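Long-range contacts in monoamine oxidase regulatory protein, putative (Archaeoglobus fulgidus, PDB 1Q6W), which is of uncertain function but belongs to the MaoC-like group of hot-dog proteins, and so probably acts as a hydratase or dehydratase on acyl thioesters: residues I18-K23 / A117-K122; W37-L42 / I65-L70. One frame throughout, in Å; residues are numbered along the deposited sequence.

Contact 1: I18-K23 / A117-K122; sequences IQIGEK and AEVVEK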
ATOM      1  N   ILE A  18     -17.377 -17.834  -3.887  1.00 53.87           N
ATOM      2  CA  ILE A  18     -17.127 -16.873  -2.817  1.00 51.92           C
ATOM      3  C   ILE A  18     -18.437 -16.340  -2.258  1.00 51.25           C
ATOM      4  O   ILE A  18     -19.261 -15.790  -3.001  1.00 51.57           O
ATOM      5  CB  ILE A  18     -16.303 -15.662  -3.321  1.00 46.88           C
ATOM      6  CG1 ILE A  18     -15.101 -16.129  -4.143  1.00 42.80           C
ATOM      7  CG2 ILE A  18     -15.829 -14.834  -2.138  1.00 43.46           C
ATOM      8  CD1 ILE A  18     -14.141 -17.004  -3.392  1.00 37.83           C
ATOM      9  N   GLN A  19     -18.629 -16.500  -0.951  1.00 48.85           N
ATOM     10  CA  GLN A  19     -19.850 -16.021  -0.325  1.00 49.78           C
ATOM     11  C   GLN A  19     -19.585 -15.017   0.784  1.00 45.04           C
ATOM     12  O   GLN A  19     -18.697 -15.190   1.614  1.00 42.06           O
ATOM     13  CB  GLN A  19     -20.693 -17.199   0.182  1.00111.02           C
ATOM     14  CG  GLN A  19     -19.897 -18.305   0.825  1.00119.29           C
ATOM     15  CD  GLN A  19     -20.704 -19.574   0.985  1.00124.65           C
ATOM     16  OE1 GLN A  19     -21.256 -20.092   0.017  1.00129.75           O
ATOM     17  NE2 GLN A  19     -20.770 -20.088   2.208  1.00130.59           N
ATOM     18  N   ILE A  20     -20.362 -13.944   0.776  1.00 53.82           N
ATOM     19  CA  ILE A  20     -20.209 -12.902   1.768  1.00 51.93           C
ATOM     20  C   ILE A  20     -20.206 -13.468   3.182  1.00 49.32           C
ATOM     21  O   ILE A  20     -21.063 -14.274   3.532  1.00 50.67           O
ATOM     22  CB  ILE A  20     -21.330 -11.853   1.610  1.00 48.18           C
ATOM     23  CG1 ILE A  20     -21.196 -11.197   0.230  1.00 47.34           C
ATOM     24  CG2 ILE A  20     -21.251 -10.816   2.719  1.00 43.45           C
ATOM     25  CD1 ILE A  20     -22.148 -10.067  -0.023  1.00 49.82           C
ATOM     26  N   GLY A  21     -19.229 -13.046   3.987  1.00 29.43           N
ATOM     27  CA  GLY A  21     -19.145 -13.514   5.357  1.00 29.16           C
ATOM     28  C   GLY A  21     -17.943 -14.406   5.615  1.00 31.30           C
ATOM     29  O   GLY A  21     -17.530 -14.593   6.765  1.00 27.93           O
ATOM     30  N   GLU A  22     -17.383 -14.982   4.554  1.00 48.15           N
ATOM     31  CA  GLU A  22     -16.219 -15.840   4.715  1.00 52.61           C
ATOM     32  C   GLU A  22     -15.056 -14.976   5.197  1.00 52.67           C
ATOM     33  O   GLU A  22     -14.841 -13.865   4.700  1.00 50.35           O
ATOM     34  CB  GLU A  22     -15.848 -16.502   3.394  1.00101.86           C
ATOM     35  CG  GLU A  22     -16.925 -17.399   2.825  1.00111.33           C
ATOM     36  CD  GLU A  22     -16.436 -18.222   1.641  1.00116.64           C
ATOM     37  OE1 GLU A  22     -15.580 -19.108   1.849  1.00121.29           O
ATOM     38  OE2 GLU A  22     -16.902 -17.983   0.504  1.00122.51           O
ATOM     39  N   LYS A  23     -14.312 -15.484   6.169  1.00 43.81           N
ATOM     40  CA  LYS A  23     -13.191 -14.747   6.713  1.00 43.75           C
ATOM     41  C   LYS A  23     -11.886 -15.546   6.635  1.00 40.22           C
ATOM     42  O   LYS A  23     -11.870 -16.756   6.822  1.00 40.13           O
ATOM     43  CB  LYS A  23     -13.487 -14.343   8.173  1.00 61.45           C
ATOM     44  CG  LYS A  23     -12.380 -13.504   8.803  1.00 65.90           C
ATOM     45  CD  LYS A  23     -12.698 -13.063  10.222  1.00 70.99           C
ATOM     46  CE  LYS A  23     -13.739 -11.958  10.253  1.00 75.57           C
ATOM     47  NZ  LYS A  23     -13.923 -11.434  11.635  1.00 84.40           N
ATOM     48  N   ALA A 117      -9.196 -11.008   6.800  1.00 30.11           N
ATOM     49  CA  ALA A 117      -9.958 -10.454   5.700  1.00 31.07           C
ATOM     50  C   ALA A 117     -11.348 -11.115   5.673  1.00 32.88           C
ATOM     51  O   ALA A 117     -11.476 -12.326   5.889  1.00 32.95           O
ATOM     52  CB  ALA A 117      -9.234 -10.692   4.412  1.00 48.78           C
ATOM     53  N   GLU A 118     -12.382 -10.326   5.414  1.00 43.14           N
ATOM     54  CA  GLU A 118     -13.732 -10.867   5.368  1.00 44.04           C
ATOM     55  C   GLU A 118     -14.443 -10.405   4.104  1.00 42.30           C
ATOM     56  O   GLU A 118     -14.352  -9.240   3.731  1.00 42.14           O
ATOM     57  CB  GLU A 118     -14.511 -10.423   6.600  1.00 65.50           C
ATOM     58  CG  GLU A 118     -15.912 -10.951   6.659  1.00 74.12           C
ATOM     59  CD  GLU A 118     -16.654 -10.455   7.875  1.00 80.58           C
ATOM     60  OE1 GLU A 118     -17.837 -10.840   8.048  1.00 84.96           O
ATOM     61  OE2 GLU A 118     -16.052  -9.682   8.659  1.00 85.89           O
ATOM     62  N   VAL A 119     -15.134 -11.321   3.430  1.00 28.86           N
ATOM     63  CA  VAL A 119     -15.851 -10.947   2.223  1.00 27.35           C
ATOM     64  C   VAL A 119     -17.065 -10.132   2.627  1.00 28.58           C
ATOM     65  O   VAL A 119     -17.909 -10.600   3.403  1.00 30.87           O
ATOM     66  CB  VAL A 119     -16.332 -12.177   1.434  1.00 28.08           C
ATOM     67  CG1 VAL A 119     -17.112 -11.720   0.185  1.00 22.88           C
ATOM     68  CG2 VAL A 119     -15.133 -13.061   1.070  1.00 24.20           C
ATOM     69  N   VAL A 120     -17.158  -8.915   2.100  1.00 37.33           N
ATOM     70  CA  VAL A 120     -18.268  -8.044   2.439  1.00 37.42           C
ATOM     71  C   VAL A 120     -19.133  -7.635   1.259  1.00 42.49           C
ATOM     72  O   VAL A 120     -20.224  -7.115   1.444  1.00 43.42           O
ATOM     73  CB  VAL A 120     -17.771  -6.772   3.147  1.00 24.81           C
ATOM     74  CG1 VAL A 120     -17.052  -7.153   4.433  1.00 19.95           C
ATOM     75  CG2 VAL A 120     -16.879  -5.954   2.206  1.00 18.08           C
ATOM     76  N   GLU A 121     -18.665  -7.880   0.049  1.00 39.41           N
ATOM     77  CA  GLU A 121     -19.436  -7.492  -1.123  1.00 43.89           C
ATOM     78  C   GLU A 121     -19.073  -8.262  -2.391  1.00 45.60           C
ATOM     79  O   GLU A 121     -17.940  -8.727  -2.571  1.00 44.78           O
ATOM     80  CB  GLU A 121     -19.262  -5.996  -1.355  1.00 83.31           C
ATOM     81  CG  GLU A 121     -19.970  -5.453  -2.576  1.00 91.70           C
ATOM     82  CD  GLU A 121     -19.804  -3.946  -2.721  1.00 97.12           C
ATOM     83  OE1 GLU A 121     -20.282  -3.388  -3.732  1.00101.03           O
ATOM     84  OE2 GLU A 121     -19.196  -3.318  -1.822  1.00101.07           O
ATOM     85  N   LYS A 122     -20.058  -8.396  -3.268  1.00 55.34           N
ATOM     86  CA  LYS A 122     -19.882  -9.083  -4.541  1.00 59.71           C
ATOM     87  C   LYS A 122     -20.694  -8.338  -5.566  1.00 63.52           C
ATOM     88  O   LYS A 122     -21.844  -7.994  -5.334  1.00 66.22           O
ATOM     89  CB  LYS A 122     -20.370 -10.525  -4.463  1.00 51.82           C
ATOM     90  CG  LYS A 122     -19.639 -11.373  -3.445  1.00 46.46           C
ATOM     91  CD  LYS A 122     -20.084 -12.809  -3.520  1.00 40.35           C
ATOM     92  CE  LYS A 122     -19.869 -13.369  -4.915  1.00 39.17           C
ATOM     93  NZ  LYS A 122     -20.275 -14.797  -4.993  1.00 37.46           N
TER

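Contact 2: W37-L42 / I65-L70; sequences WTFAYL and IAQGML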
ATOM      1  N   TRP A  37      13.536  -1.253   7.970  1.00 20.43           N
ATOM      2  CA  TRP A  37      14.632  -0.891   7.085  1.00 23.56           C
ATOM      3  C   TRP A  37      14.499  -1.456   5.666  1.00 22.63           C
ATOM      4  O   TRP A  37      14.794  -0.782   4.681  1.00 27.45           O
ATOM      5  CB  TRP A  37      15.970  -1.292   7.709  1.00 23.50           C
ATOM      6  CG  TRP A  37      16.617  -0.105   8.368  1.00 25.07           C
ATOM      7  CD1 TRP A  37      17.683   0.614   7.895  1.00 24.75           C
ATOM      8  CD2 TRP A  37      16.138   0.605   9.518  1.00 24.79           C
ATOM      9  NE1 TRP A  37      17.883   1.727   8.672  1.00 22.77           N
ATOM     10  CE2 TRP A  37      16.948   1.751   9.669  1.00 23.62           C
ATOM     11  CE3 TRP A  37      15.098   0.384  10.432  1.00 25.60           C
ATOM     12  CZ2 TRP A  37      16.750   2.681  10.693  1.00 24.35           C
ATOM     13  CZ3 TRP A  37      14.901   1.307  11.449  1.00 26.31           C
ATOM     14  CH2 TRP A  37      15.724   2.449  11.571  1.00 24.56           C
ATOM     15  N   THR A  38      14.038  -2.687   5.549  1.00 15.79           N
ATOM     16  CA  THR A  38      13.868  -3.257   4.236  1.00 20.35           C
ATOM     17  C   THR A  38      12.875  -2.419   3.435  1.00 15.78           C
ATOM     18  O   THR A  38      13.099  -2.108   2.253  1.00 13.84           O
ATOM     19  CB  THR A  38      13.361  -4.706   4.332  1.00 22.75           C
ATOM     20  OG1 THR A  38      14.375  -5.516   4.946  1.00 26.00           O
ATOM     21  CG2 THR A  38      13.031  -5.250   2.962  1.00 16.49           C
ATOM     22  N   PHE A  39      11.768  -2.055   4.075  1.00 27.94           N
ATOM     23  CA  PHE A  39      10.763  -1.273   3.378  1.00 31.51           C
ATOM     24  C   PHE A  39      11.352   0.076   2.983  1.00 30.10           C
ATOM     25  O   PHE A  39      11.126   0.556   1.875  1.00 30.98           O
ATOM     26  CB  PHE A  39       9.533  -1.076   4.245  1.00 21.59           C
ATOM     27  CG  PHE A  39       8.356  -0.560   3.490  1.00 22.94           C
ATOM     28  CD1 PHE A  39       7.622  -1.407   2.668  1.00 23.70           C
ATOM     29  CD2 PHE A  39       7.996   0.787   3.562  1.00 25.34           C
ATOM     30  CE1 PHE A  39       6.553  -0.917   1.932  1.00 25.03           C
ATOM     31  CE2 PHE A  39       6.928   1.278   2.829  1.00 23.34           C
ATOM     32  CZ  PHE A  39       6.211   0.430   2.016  1.00 22.83           C
ATOM     33  N   ALA A  40      12.123   0.676   3.884  1.00 32.75           N
ATOM     34  CA  ALA A  40      12.747   1.961   3.599  1.00 33.42           C
ATOM     35  C   ALA A  40      13.726   1.821   2.433  1.00 35.97           C
ATOM     36  O   ALA A  40      13.767   2.677   1.563  1.00 38.79           O
ATOM     37  CB  ALA A  40      13.452   2.488   4.823  1.00  9.44           C
ATOM     38  N   TYR A  41      14.510   0.747   2.403  1.00 27.99           N
ATOM     39  CA  TYR A  41      15.441   0.533   1.299  1.00 27.99           C
ATOM     40  C   TYR A  41      14.686   0.428  -0.026  1.00 26.90           C
ATOM     41  O   TYR A  41      14.986   1.119  -0.991  1.00 26.19           O
ATOM     42  CB  TYR A  41      16.217  -0.775   1.448  1.00 25.26           C
ATOM     43  CG  TYR A  41      17.201  -0.881   2.585  1.00 27.73           C
ATOM     44  CD1 TYR A  41      17.755   0.255   3.187  1.00 28.50           C
ATOM     45  CD2 TYR A  41      17.621  -2.136   3.029  1.00 28.36           C
ATOM     46  CE1 TYR A  41      18.697   0.137   4.199  1.00 29.07           C
ATOM     47  CE2 TYR A  41      18.564  -2.268   4.025  1.00 29.52           C
ATOM     48  CZ  TYR A  41      19.100  -1.137   4.614  1.00 31.23           C
ATOM     49  OH  TYR A  41      20.034  -1.316   5.621  1.00 31.58           O
ATOM     50  N   LEU A  42      13.721  -0.478  -0.061  1.00 28.99           N
ATOM     51  CA  LEU A  42      12.920  -0.733  -1.249  1.00 30.31           C
ATOM     52  C   LEU A  42      12.249   0.501  -1.832  1.00 31.76           C
ATOM     53  O   LEU A  42      12.200   0.661  -3.050  1.00 30.54           O
ATOM     54  CB  LEU A  42      11.847  -1.764  -0.920  1.00 27.60           C
ATOM     55  CG  LEU A  42      10.900  -2.167  -2.040  1.00 29.84           C
ATOM     56  CD1 LEU A  42      11.699  -2.798  -3.171  1.00 31.46           C
ATOM     57  CD2 LEU A  42       9.884  -3.150  -1.505  1.00 29.25           C
ATOM     58  N   ILE A  65       8.282   4.193  14.641  1.00 35.15           N
ATOM     59  CA  ILE A  65       7.187   3.281  14.309  1.00 30.69           C
ATOM     60  C   ILE A  65       7.247   2.756  12.866  1.00 30.83           C
ATOM     61  O   ILE A  65       7.908   3.332  11.994  1.00 28.21           O
ATOM     62  CB  ILE A  65       5.804   3.959  14.509  1.00 30.89           C
ATOM     63  CG1 ILE A  65       5.631   5.135  13.538  1.00 31.67           C
ATOM     64  CG2 ILE A  65       5.668   4.456  15.920  1.00 30.47           C
ATOM     65  CD1 ILE A  65       4.210   5.759  13.566  1.00 29.37           C
ATOM     66  N   ALA A  66       6.530   1.666  12.614  1.00 30.01           N
ATOM     67  CA  ALA A  66       6.513   1.079  11.286  1.00 27.49           C
ATOM     68  C   ALA A  66       5.775   1.956  10.295  1.00 27.08           C
ATOM     69  O   ALA A  66       4.924   2.736  10.679  1.00 28.21           O
ATOM     70  CB  ALA A  66       5.868  -0.297  11.337  1.00 13.45           C
ATOM     71  N   GLN A  67       6.105   1.825   9.016  1.00 25.36           N
ATOM     72  CA  GLN A  67       5.438   2.603   7.999  1.00 23.58           C
ATOM     73  C   GLN A  67       4.052   2.018   7.798  1.00 27.23           C
ATOM     74  O   GLN A  67       3.885   0.803   7.829  1.00 30.06           O
ATOM     75  CB  GLN A  67       6.212   2.558   6.683  1.00 17.91           C
ATOM     76  CG  GLN A  67       7.643   3.028   6.793  1.00 18.61           C
ATOM     77  CD  GLN A  67       8.625   1.886   7.097  1.00 20.15           C
ATOM     78  OE1 GLN A  67       8.312   0.975   7.883  1.00 19.06           O
ATOM     79  NE2 GLN A  67       9.822   1.943   6.489  1.00 11.94           N
ATOM     80  N   GLY A  68       3.052   2.873   7.592  1.00 25.87           N
ATOM     81  CA  GLY A  68       1.706   2.378   7.364  1.00 23.47           C
ATOM     82  C   GLY A  68       1.642   1.499   6.133  1.00 25.79           C
ATOM     83  O   GLY A  68       0.959   0.478   6.154  1.00 23.71           O
HETATM   84  N   MSE A  69       2.333   1.894   5.058  1.00 27.30           N
HETATM   85  CA  MSE A  69       2.359   1.078   3.843  1.00 29.56           C
HETATM   86  C   MSE A  69       2.977  -0.294   4.119  1.00 31.16           C
HETATM   87  O   MSE A  69       2.605  -1.277   3.475  1.00 28.06           O
HETATM   88  CB  MSE A  69       3.149   1.775   2.738  1.00 43.91           C
HETATM   89  CG  MSE A  69       2.373   2.872   2.033  1.00 51.55           C
HETATM   90 SE   MSE A  69       0.714   2.242   1.304  1.00 63.11          SE
HETATM   91  CE  MSE A  69       1.389   1.230  -0.198  1.00 60.07           C
ATOM     92  N   LEU A  70       3.917  -0.356   5.075  1.00 34.99           N
ATOM     93  CA  LEU A  70       4.546  -1.612   5.425  1.00 33.82           C
ATOM     94  C   LEU A  70       3.529  -2.531   6.101  1.00 34.66           C
ATOM     95  O   LEU A  70       3.391  -3.710   5.747  1.00 33.87           O
ATOM     96  CB  LEU A  70       5.739  -1.386   6.354  1.00 29.81           C
ATOM     97  CG  LEU A  70       6.330  -2.673   6.949  1.00 31.17           C
ATOM     98  CD1 LEU A  70       6.871  -3.575   5.837  1.00 31.60           C
ATOM     99  CD2 LEU A  70       7.398  -2.315   7.950  1.00 32.79           C
TER

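Contact 1: I18-K23 / A117-K122
Val119 O accepts the backbone N-H of Gly21 at 2.8 Å. Val119 also gives its own N-H to the same segment, Val119 N lying 2.9 Å from Glu22 O. These two bonds clasp a type II beta turn, Gln19 to Glu22, against strand 112-126. Gly21 holds the third position of the turn, where the positive phi of 112° would push a side chain against the preceding carbonyl. Glu22 steadies the turn from within, its OE2 using the anti lone pair for Gln19 N. Beyond the turn the chain becomes strand 23-30, an outermost strand of the hot-dog sheet in this chain, and Lys23 faces Glu118 as an antiparallel non-hydrogen-bonded pair. Lys23 bends at chi3 (-74°), which brings its CE to 3.6 Å from Glu118 OE2, while NZ stays at 4.1 Å, too far for a salt bridge, although the opposite charges probably attract. An alanine in place of Glu118 would probably leave the Lys23 ammonium without its nearby countercharge and its CE without the acid chain it rests beside. Under the turn the contact is apolar. Val119 crosses both isoleucines at about a right angle, CG2 meeting Ile18 CG2 at 3.7 Å and CG1 meeting Ile20 CG1 at 4.1 Å; beta-branched residues suit such a seam because each presents two apolar arms close to the backbone. Ile20 CD1 reaches on to Glu121 CA, near the classic beta bulge where Val120 and Glu121 both face Thr133 of the next strand. Past the bulge, Lys122 runs antiparallel to the Ile20 side chain, with its CG 4.0 Å from Ile20 CG1, and its ammonium binds Phe15 O.

Contact 2: W37-L42 / I65-L70
The Phe39 ring has Leu70 over one face, the Gln67 amide at its edge, and Met69 approaching obliquely. Leu70 CB sits 4.1 Å from the centroid of the Phe39 ring and only 17° off its normal, a CH-pi contact, and the Leu70 backbone N lies over the same ring toward its rim. Leu70 CD1 extends this cover to Phe39 CD1, at 3.9 Å. At the edge, Gln67 NE2 comes within 3.6 Å of Phe39 CD2, near the ring plane, with the amide turned 76° from the ring. A bend at chi2 lets the Gln67 chain pass alongside the ring and carry the amide on to helix 33-43, where NE2 donates to Ile36 O. Ala40 belongs to the same rim: its small methyl lets the amide come close, CB lying 4.0 Å from Gln67 NE2. Met69, a selenomethionine in this crystal, touches through CB alone, close to Phe39 CZ, and then turns its selenium away. Phe39 can fill this site because its CG stands anti to the backbone N (chi1 -167°), directing the ring out from its helix onto the first turn of helix 68-84. Gln67 occupies the N-cap position of that helix, the long one that the hot-dog sheet wraps. Helix 33-43 lies in the helical region between the first strand and this central helix. The contact is also close to the dimer interface, with Phe39 packing on Ser73 of the second subunit and Met69 on its counterpart there. Since no hydrogen bond joins 37-42 to 65-70, their fit rests on the shape of an aromatic plate, while the NE2 end of the buried Gln67 amide is satisfied by Ile36 O, which adds one polar tie to helix 33-43 just before this segment.

How the contacts relate
The two contacts lie on opposite sides of the chain's centre, with about 29 Å between their centres and about 14 Å between nearest atoms, and they share no helix or strand. Contact 1 is partly exposed and joins the lead-in to an outermost strand to its neighbour in the sheet; it depends on backbone hydrogen bonds, with charged chains outside and a small apolar seam beneath. Contact 2 is wholly buried and fixes a helix against the start of the central helix, through an aromatic ring, aliphatic groups and a single side-chain amide. The second subunit reaches residues of contact 2, whereas no other chain of the assembly touches contact 1.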